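Local structure of aspartate-semialdehyde dehydrogenase 2 (Vibrio cholerae, 2QZ9) at residues 130-135 against 244-249; 151-156 against 230-235; 292-297 against 307-312. The protein catalyses the NADPH-dependent reductive dephosphorylation of L-aspartyl-4-phosphate to L-aspartate-semialdehyde, a step on the way to lysine, methionine and threonine. All coordinates share one frame; numbering follows the deposited sequence.

In the fold
All three interactions reach one six-stranded mixed sheet, the core of the dimerization domain. Interaction 2 pairs strand 230-234, outermost in this chain, with strand 149-158; next come strand 244-252 of interaction 1, then strands 306-313 and 292-299, the hairpin of interaction 3. Interaction 1 adds the start of helix 131-147 and the active site. The centre of interaction 1 lies about 9 Å from that of interaction 2 and 10 Å from that of interaction 3, which are themselves 14 Å apart. Along the chain, interaction 2 falls between the two halves of interaction 1, and interaction 3 follows both. All three reach the second subunit, so catalytic residues and dimer interface share one framework.

Interaction 1. Residues 130-135 against 244-249; sequences NCSTIQ and HAEAVH
C131, the residue that forms the acyl-thioester intermediate, meets H244, the predicted proton acceptor, where the first turn of helix 131-147 approaches strand 244-252 in the active site. The thiol comes at the edge of the imidazole, near its plane: C131 SG is 3.3 Å from H244 CE1 and 76° off the ring normal when measured from the centroid. With chi1 at -65°, the ring stands beside its own backbone N and swings toward the helix. Its ND1 is buried by this contact and has no partner in the model.

Q135, one turn further on, reaches across H244 at about a right angle. Its long amide suits this span, and Q135 NE2 donates to H244 O at 3.2 Å. The bond is fairly straight at the hydrogen, but the donor sits above the carbonyl plane and not on a lone pair.

E246 comes at Q135 from the opposite direction. Its extended chain brings E246 OE2 to 2.6 Å from the backbone carbonyl oxygen S132 O, so close that the acid probably holds a proton; E246 OE1 lies 3.5 Å from Q135 CG. M216 of helix 211-224 packs on both S132 and E246. N130 caps the helix, a place that suits the short, carbonyl-bearing side chain of asparagine: its OD1 accepts from T133 N at 3.0 Å and from T133 OG1 at 2.9 Å.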
# COMPACT_ATOMS: atom_id res chain seq x y z
N ASN A 130 -6.93 15.51 9.97
CA ASN A 130 -5.82 14.89 9.27
C ASN A 130 -6.19 14.52 7.82
O ASN A 130 -7.31 14.11 7.54
CB ASN A 130 -5.34 13.73 10.16
CG ASN A 130 -4.92 12.51 9.40
OD1 ASN A 130 -5.75 11.69 9.01
ND2 ASN A 130 -3.61 12.35 9.23
N CYS A 131 -5.25 14.69 6.90
CA CYS A 131 -5.53 14.46 5.48
C CYS A 131 -6.18 13.12 5.16
O CYS A 131 -7.18 13.09 4.44
CB CYS A 131 -4.30 14.69 4.61
SG CYS A 131 -2.72 14.17 5.28
N SER A 132 -5.62 12.03 5.69
CA SER A 132 -6.08 10.66 5.44
C SER A 132 -7.52 10.45 5.87
O SER A 132 -8.30 9.79 5.18
CB SER A 132 -5.21 9.68 6.22
OG SER A 132 -3.86 9.84 5.86
N THR A 133 -7.86 11.02 7.02
CA THR A 133 -9.21 10.98 7.55
C THR A 133 -10.19 11.76 6.65
O THR A 133 -11.22 11.21 6.24
CB THR A 133 -9.23 11.49 9.02
OG1 THR A 133 -8.32 10.69 9.80
CG2 THR A 133 -10.63 11.37 9.62
N ILE A 134 -9.85 13.01 6.34
CA ILE A 134 -10.69 13.83 5.42
C ILE A 134 -11.13 13.04 4.18
O ILE A 134 -12.31 12.92 3.92
CB ILE A 134 -9.98 15.14 4.97
CG1 ILE A 134 -9.88 16.15 6.12
CG2 ILE A 134 -10.73 15.80 3.80
CD1 ILE A 134 -8.88 17.27 5.87
N GLN A 135 -10.18 12.52 3.42
CA GLN A 135 -10.51 11.86 2.14
C GLN A 135 -11.29 10.57 2.31
O GLN A 135 -12.14 10.25 1.48
CB GLN A 135 -9.27 11.62 1.28
CG GLN A 135 -8.27 10.59 1.81
CD GLN A 135 -7.05 10.46 0.92
OE1 GLN A 135 -6.21 11.35 0.89
NE2 GLN A 135 -6.96 9.35 0.18
N HIS A 244 -2.31 11.26 -1.34
CA HIS A 244 -2.38 10.01 -0.58
C HIS A 244 -3.43 9.13 -1.22
O HIS A 244 -4.40 9.62 -1.77
CB HIS A 244 -2.75 10.23 0.88
CG HIS A 244 -1.73 10.99 1.66
ND1 HIS A 244 -2.02 11.63 2.85
CD2 HIS A 244 -0.42 11.21 1.43
CE1 HIS A 244 -0.92 12.20 3.32
NE2 HIS A 244 0.06 11.97 2.47
N ALA A 245 -3.22 7.82 -1.14
CA ALA A 245 -4.19 6.85 -1.61
C ALA A 245 -4.51 5.92 -0.45
O ALA A 245 -3.68 5.70 0.43
CB ALA A 245 -3.62 6.07 -2.78
N GLU A 246 -5.73 5.38 -0.44
CA GLU A 246 -6.15 4.45 0.60
C GLU A 246 -6.94 3.31 0.01
O GLU A 246 -7.80 3.48 -0.84
CB GLU A 246 -7.04 5.15 1.64
CG GLU A 246 -6.34 6.22 2.45
CD GLU A 246 -7.31 7.22 3.06
OE1 GLU A 246 -8.51 7.24 2.70
OE2 GLU A 246 -6.85 7.99 3.92
N ALA A 247 -6.63 2.13 0.50
CA ALA A 247 -7.42 0.96 0.24
C ALA A 247 -8.41 0.78 1.40
O ALA A 247 -8.01 0.50 2.53
CB ALA A 247 -6.49 -0.22 0.17
N VAL A 248 -9.70 0.97 1.12
CA VAL A 248 -10.73 0.97 2.17
C VAL A 248 -11.66 -0.23 2.01
O VAL A 248 -12.30 -0.40 0.96
CB VAL A 248 -11.54 2.31 2.19
CG1 VAL A 248 -12.37 2.43 3.47
CG2 VAL A 248 -10.61 3.53 2.07
N HIS A 249 -11.72 -1.07 3.04
CA HIS A 249 -12.56 -2.27 3.04
C HIS A 249 -13.58 -2.13 4.18
O HIS A 249 -13.26 -2.32 5.37
CB HIS A 249 -11.71 -3.54 3.26
CG HIS A 249 -10.69 -3.82 2.19
ND1 HIS A 249 -9.86 -4.93 2.24
CD2 HIS A 249 -10.38 -3.17 1.04
CE1 HIS A 249 -9.08 -4.94 1.17
NE2 HIS A 249 -9.37 -3.89 0.43

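Interaction 2. Residues 151-156 against 230-235; sequences RINVTT and MVNPTC
M230 begins the pairing against R151, the two side chains crossing at about a right angle with M230 CB 4.1 Å from R151 CB. M230 O takes the amide of I152, I152 N lying 2.7 Å away. The chain of R151 runs extended from CG to NE, long enough for its guanidinium to form salt bridges with D300 of the second subunit and with E251 of both chains.

V231 turns to the other face of the sheet, where its CG2 meets I152 CD1 at 4.2 Å. Branched apolar residues suit this side, which helices 131-147 and 211-224 cover.

N232 returns to the face of R151 and N153 and lies beside both, pointing the same way. Its backbone works on two sides: N232 N donates to I152 O at 2.7 Å, and N232 O accepts from V154 N.

P233 has no N-H to give, but none is needed there, since the bonds on this side fall on N232 and T234. Its CB packs 3.8 Å from V154 CG1.

T234 N donates to V154 O and T234 O receives T156 N, while the hydroxyl of T234 is bonded to H249 of the second subunit.

At C235, T156 OG1 sits 3.2 Å from C235 CA. With chi1 at 73°, that hydroxyl lies between its own backbone N and carbonyl carbon, and it bonds to Q158 and V236. The whole is a regular parallel strand pair, at the edge of the mixed sheet within this chain, in this GAPDH-like dimerization domain.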
# COMPACT_ATOMS: atom_id res chain seq x y z
N ARG A 151 -17.55 -1.40 10.70
CA ARG A 151 -16.09 -1.57 10.79
C ARG A 151 -15.36 -1.15 9.50
O ARG A 151 -15.80 -1.47 8.38
CB ARG A 151 -15.79 -3.03 11.17
CG ARG A 151 -14.34 -3.43 11.23
CD ARG A 151 -14.16 -4.68 12.09
NE ARG A 151 -12.76 -5.07 12.18
CZ ARG A 151 -12.21 -6.06 11.49
NH1 ARG A 151 -12.94 -6.78 10.65
NH2 ARG A 151 -10.91 -6.34 11.64
N ILE A 152 -14.25 -0.42 9.67
CA ILE A 152 -13.38 -0.02 8.56
C ILE A 152 -11.96 -0.62 8.68
O ILE A 152 -11.25 -0.31 9.63
CB ILE A 152 -13.24 1.53 8.44
CG1 ILE A 152 -14.62 2.21 8.42
CG2 ILE A 152 -12.45 1.93 7.19
CD1 ILE A 152 -14.59 3.73 8.76
N ASN A 153 -11.58 -1.48 7.74
CA ASN A 153 -10.18 -1.84 7.51
C ASN A 153 -9.61 -0.91 6.44
O ASN A 153 -10.16 -0.80 5.36
CB ASN A 153 -10.04 -3.29 7.04
CG ASN A 153 -10.09 -4.29 8.19
OD1 ASN A 153 -11.05 -5.04 8.34
ND2 ASN A 153 -9.05 -4.29 9.00
N VAL A 154 -8.52 -0.23 6.75
CA VAL A 154 -7.93 0.72 5.80
C VAL A 154 -6.40 0.65 5.84
O VAL A 154 -5.80 0.58 6.91
CB VAL A 154 -8.44 2.17 6.09
CG1 VAL A 154 -8.08 2.59 7.51
CG2 VAL A 154 -7.92 3.16 5.06
N THR A 155 -5.78 0.59 4.68
CA THR A 155 -4.33 0.67 4.58
C THR A 155 -4.02 1.79 3.62
O THR A 155 -4.74 2.00 2.64
CB THR A 155 -3.66 -0.66 4.12
OG1 THR A 155 -3.95 -0.88 2.72
CG2 THR A 155 -4.18 -1.84 4.94
N THR A 156 -2.96 2.53 3.91
CA THR A 156 -2.71 3.76 3.20
C THR A 156 -1.42 3.70 2.42
O THR A 156 -0.54 2.88 2.69
CB THR A 156 -2.69 4.97 4.16
OG1 THR A 156 -1.48 4.95 4.92
CG2 THR A 156 -3.90 4.93 5.11
N MET A 230 -15.88 0.90 14.23
CA MET A 230 -14.58 0.32 14.46
C MET A 230 -13.66 0.68 13.29
O MET A 230 -14.07 0.63 12.15
CB MET A 230 -14.72 -1.19 14.65
CG MET A 230 -15.54 -1.58 15.91
SD MET A 230 -14.84 -0.99 17.47
CE MET A 230 -15.73 0.52 17.77
N VAL A 231 -12.44 1.10 13.60
CA VAL A 231 -11.51 1.54 12.56
C VAL A 231 -10.18 0.83 12.78
O VAL A 231 -9.61 0.90 13.87
CB VAL A 231 -11.30 3.10 12.54
CG1 VAL A 231 -10.45 3.53 11.35
CG2 VAL A 231 -12.65 3.82 12.54
N ASN A 232 -9.70 0.14 11.75
CA ASN A 232 -8.48 -0.67 11.84
C ASN A 232 -7.49 -0.26 10.75
O ASN A 232 -7.55 -0.79 9.64
CB ASN A 232 -8.85 -2.15 11.74
CG ASN A 232 -7.68 -3.07 11.97
OD1 ASN A 232 -7.72 -4.23 11.54
ND2 ASN A 232 -6.63 -2.59 12.64
N PRO A 233 -6.61 0.71 11.03
CA PRO A 233 -5.65 1.18 10.03
C PRO A 233 -4.25 0.54 10.07
O PRO A 233 -3.78 0.14 11.13
CB PRO A 233 -5.54 2.69 10.34
CG PRO A 233 -6.32 2.90 11.67
CD PRO A 233 -6.52 1.51 12.26
N THR A 234 -3.63 0.43 8.90
CA THR A 234 -2.18 0.32 8.76
C THR A 234 -1.76 1.45 7.82
O THR A 234 -2.17 1.47 6.65
CB THR A 234 -1.71 -1.04 8.18
OG1 THR A 234 -2.01 -2.11 9.08
CG2 THR A 234 -0.19 -1.04 7.91
N CYS A 235 -0.94 2.38 8.32
CA CYS A 235 -0.47 3.51 7.54
C CYS A 235 0.97 3.32 7.05
O CYS A 235 1.87 3.03 7.84
CB CYS A 235 -0.61 4.80 8.35
SG CYS A 235 -2.33 5.18 8.79

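Interaction 3. Residues 292-297 against 307-312; sequences VLVGRV and INLWVV
V294 and V311 face each other in a non-hydrogen-bonded pair of an antiparallel beta hairpin, flanked by the hydrogen-bonded pairs L293-V312 and G295-W310. On the side of V294 and V311, small branched residues interlock. V292 CG1 comes 3.8 Å from V311 CG1, and V294 CG2 meets L309 CD1 at 4.1 Å. Helix 258-267 lies over V294 and V297, so apolar, mostly branched side chains suit this face.

On the other face the relief is higher. L293 leans its CD1 over the backbone of the partner strand, 3.6 Å from V312 O. G295 presents no side chain, and its backbone leaves room for W310 CB, 3.4 Å from G295 O. With CG anti to the nitrogen of its own residue (chi1 174°), W310 carries its ring away from the partner strand; the indole N-H bonds to P280, and Y157 meets the ring edge-to-face.

Beyond G295 the register slips by one residue, V297 rather than R296 coming nearest L309. R296 has a left-handed backbone (phi 58°), and its CG, beside its own backbone N, lies 3.8 Å from W310 CB. The bends further out take its guanidinium to the second subunit, where arginine's length and charge suit a salt bridge with E213 and a hydrogen bond to P199 O. V297 continues the apolar contact alongside L309, V297 CG2 4.1 Å from L309 CB. The backbone bonds bracket the bare glycine: G295 N donates to W310 O at 3.0 Å, and W310 N to G295 O at 2.7 Å.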
# COMPACT_ATOMS: atom_id res chain seq x y z
N VAL A 292 -12.25 14.75 -3.88
CA VAL A 292 -11.81 13.40 -3.55
C VAL A 292 -12.08 12.45 -4.72
O VAL A 292 -13.13 12.49 -5.34
CB VAL A 292 -12.45 12.91 -2.23
CG1 VAL A 292 -12.08 11.45 -1.93
CG2 VAL A 292 -12.03 13.82 -1.06
N LEU A 293 -11.11 11.59 -5.00
CA LEU A 293 -11.24 10.66 -6.12
C LEU A 293 -11.42 9.22 -5.65
O LEU A 293 -10.70 8.76 -4.76
CB LEU A 293 -10.01 10.78 -7.03
CG LEU A 293 -9.83 12.16 -7.68
CD1 LEU A 293 -9.10 13.11 -6.75
CD2 LEU A 293 -9.04 12.03 -8.96
N VAL A 294 -12.38 8.52 -6.23
CA VAL A 294 -12.56 7.10 -5.89
C VAL A 294 -12.73 6.13 -7.08
O VAL A 294 -13.27 6.48 -8.13
CB VAL A 294 -13.58 6.86 -4.69
CG1 VAL A 294 -14.23 8.13 -4.21
CG2 VAL A 294 -14.59 5.74 -4.98
N GLY A 295 -12.22 4.92 -6.88
CA GLY A 295 -12.35 3.84 -7.85
C GLY A 295 -12.29 2.50 -7.16
O GLY A 295 -12.29 2.41 -5.92
N ARG A 296 -12.23 1.44 -7.97
CA ARG A 296 -12.18 0.06 -7.50
C ARG A 296 -13.37 -0.32 -6.61
O ARG A 296 -13.30 -1.28 -5.82
CB ARG A 296 -10.85 -0.24 -6.78
CG ARG A 296 -9.55 -0.04 -7.62
CD ARG A 296 -9.40 -1.03 -8.81
NE ARG A 296 -9.94 -2.36 -8.50
CZ ARG A 296 -9.28 -3.32 -7.85
NH1 ARG A 296 -8.03 -3.15 -7.45
NH2 ARG A 296 -9.89 -4.47 -7.63
N VAL A 297 -14.46 0.43 -6.72
CA VAL A 297 -15.66 0.14 -5.93
C VAL A 297 -16.23 -1.21 -6.34
O VAL A 297 -16.51 -1.44 -7.51
CB VAL A 297 -16.76 1.21 -6.11
CG1 VAL A 297 -17.94 0.85 -5.25
CG2 VAL A 297 -16.25 2.61 -5.75
N ILE A 307 -18.11 -3.52 1.39
CA ILE A 307 -17.77 -2.75 0.19
C ILE A 307 -16.27 -2.38 0.22
O ILE A 307 -15.75 -1.94 1.25
CB ILE A 307 -18.62 -1.46 0.03
CG1 ILE A 307 -20.13 -1.78 -0.13
CG2 ILE A 307 -18.13 -0.62 -1.15
CD1 ILE A 307 -20.55 -2.20 -1.58
N ASN A 308 -15.61 -2.60 -0.92
CA ASN A 308 -14.21 -2.21 -1.13
C ASN A 308 -14.14 -1.00 -2.03
O ASN A 308 -14.91 -0.88 -2.98
CB ASN A 308 -13.41 -3.34 -1.80
CG ASN A 308 -13.07 -4.47 -0.85
OD1 ASN A 308 -13.64 -4.57 0.23
ND2 ASN A 308 -12.14 -5.32 -1.25
N LEU A 309 -13.20 -0.11 -1.73
CA LEU A 309 -12.94 1.04 -2.60
C LEU A 309 -11.49 1.51 -2.51
O LEU A 309 -10.76 1.10 -1.62
CB LEU A 309 -13.95 2.18 -2.34
CG LEU A 309 -14.18 2.87 -1.00
CD1 LEU A 309 -15.11 4.08 -1.26
CD2 LEU A 309 -14.82 1.95 0.06
N TRP A 310 -11.10 2.35 -3.46
CA TRP A 310 -9.76 2.94 -3.52
C TRP A 310 -9.96 4.44 -3.47
O TRP A 310 -10.74 4.98 -4.23
CB TRP A 310 -9.06 2.50 -4.82
CG TRP A 310 -7.69 3.11 -5.15
CD1 TRP A 310 -7.43 4.04 -6.14
CD2 TRP A 310 -6.41 2.80 -4.56
NE1 TRP A 310 -6.09 4.34 -6.18
CE2 TRP A 310 -5.44 3.58 -5.24
CE3 TRP A 310 -5.99 1.94 -3.53
CZ2 TRP A 310 -4.08 3.56 -4.90
CZ3 TRP A 310 -4.65 1.90 -3.20
CH2 TRP A 310 -3.70 2.71 -3.89
N VAL A 311 -9.28 5.12 -2.55
CA VAL A 311 -9.55 6.55 -2.31
C VAL A 311 -8.27 7.38 -2.48
O VAL A 311 -7.23 7.06 -1.91
CB VAL A 311 -10.24 6.80 -0.93
CG1 VAL A 311 -10.51 8.26 -0.71
CG2 VAL A 311 -11.56 6.03 -0.85
N VAL A 312 -8.34 8.42 -3.31
CA VAL A 312 -7.18 9.25 -3.58
C VAL A 312 -7.53 10.73 -3.40
O VAL A 312 -8.62 11.16 -3.77
CB VAL A 312 -6.60 8.99 -5.00
CG1 VAL A 312 -5.36 9.82 -5.25
CG2 VAL A 312 -6.24 7.51 -5.17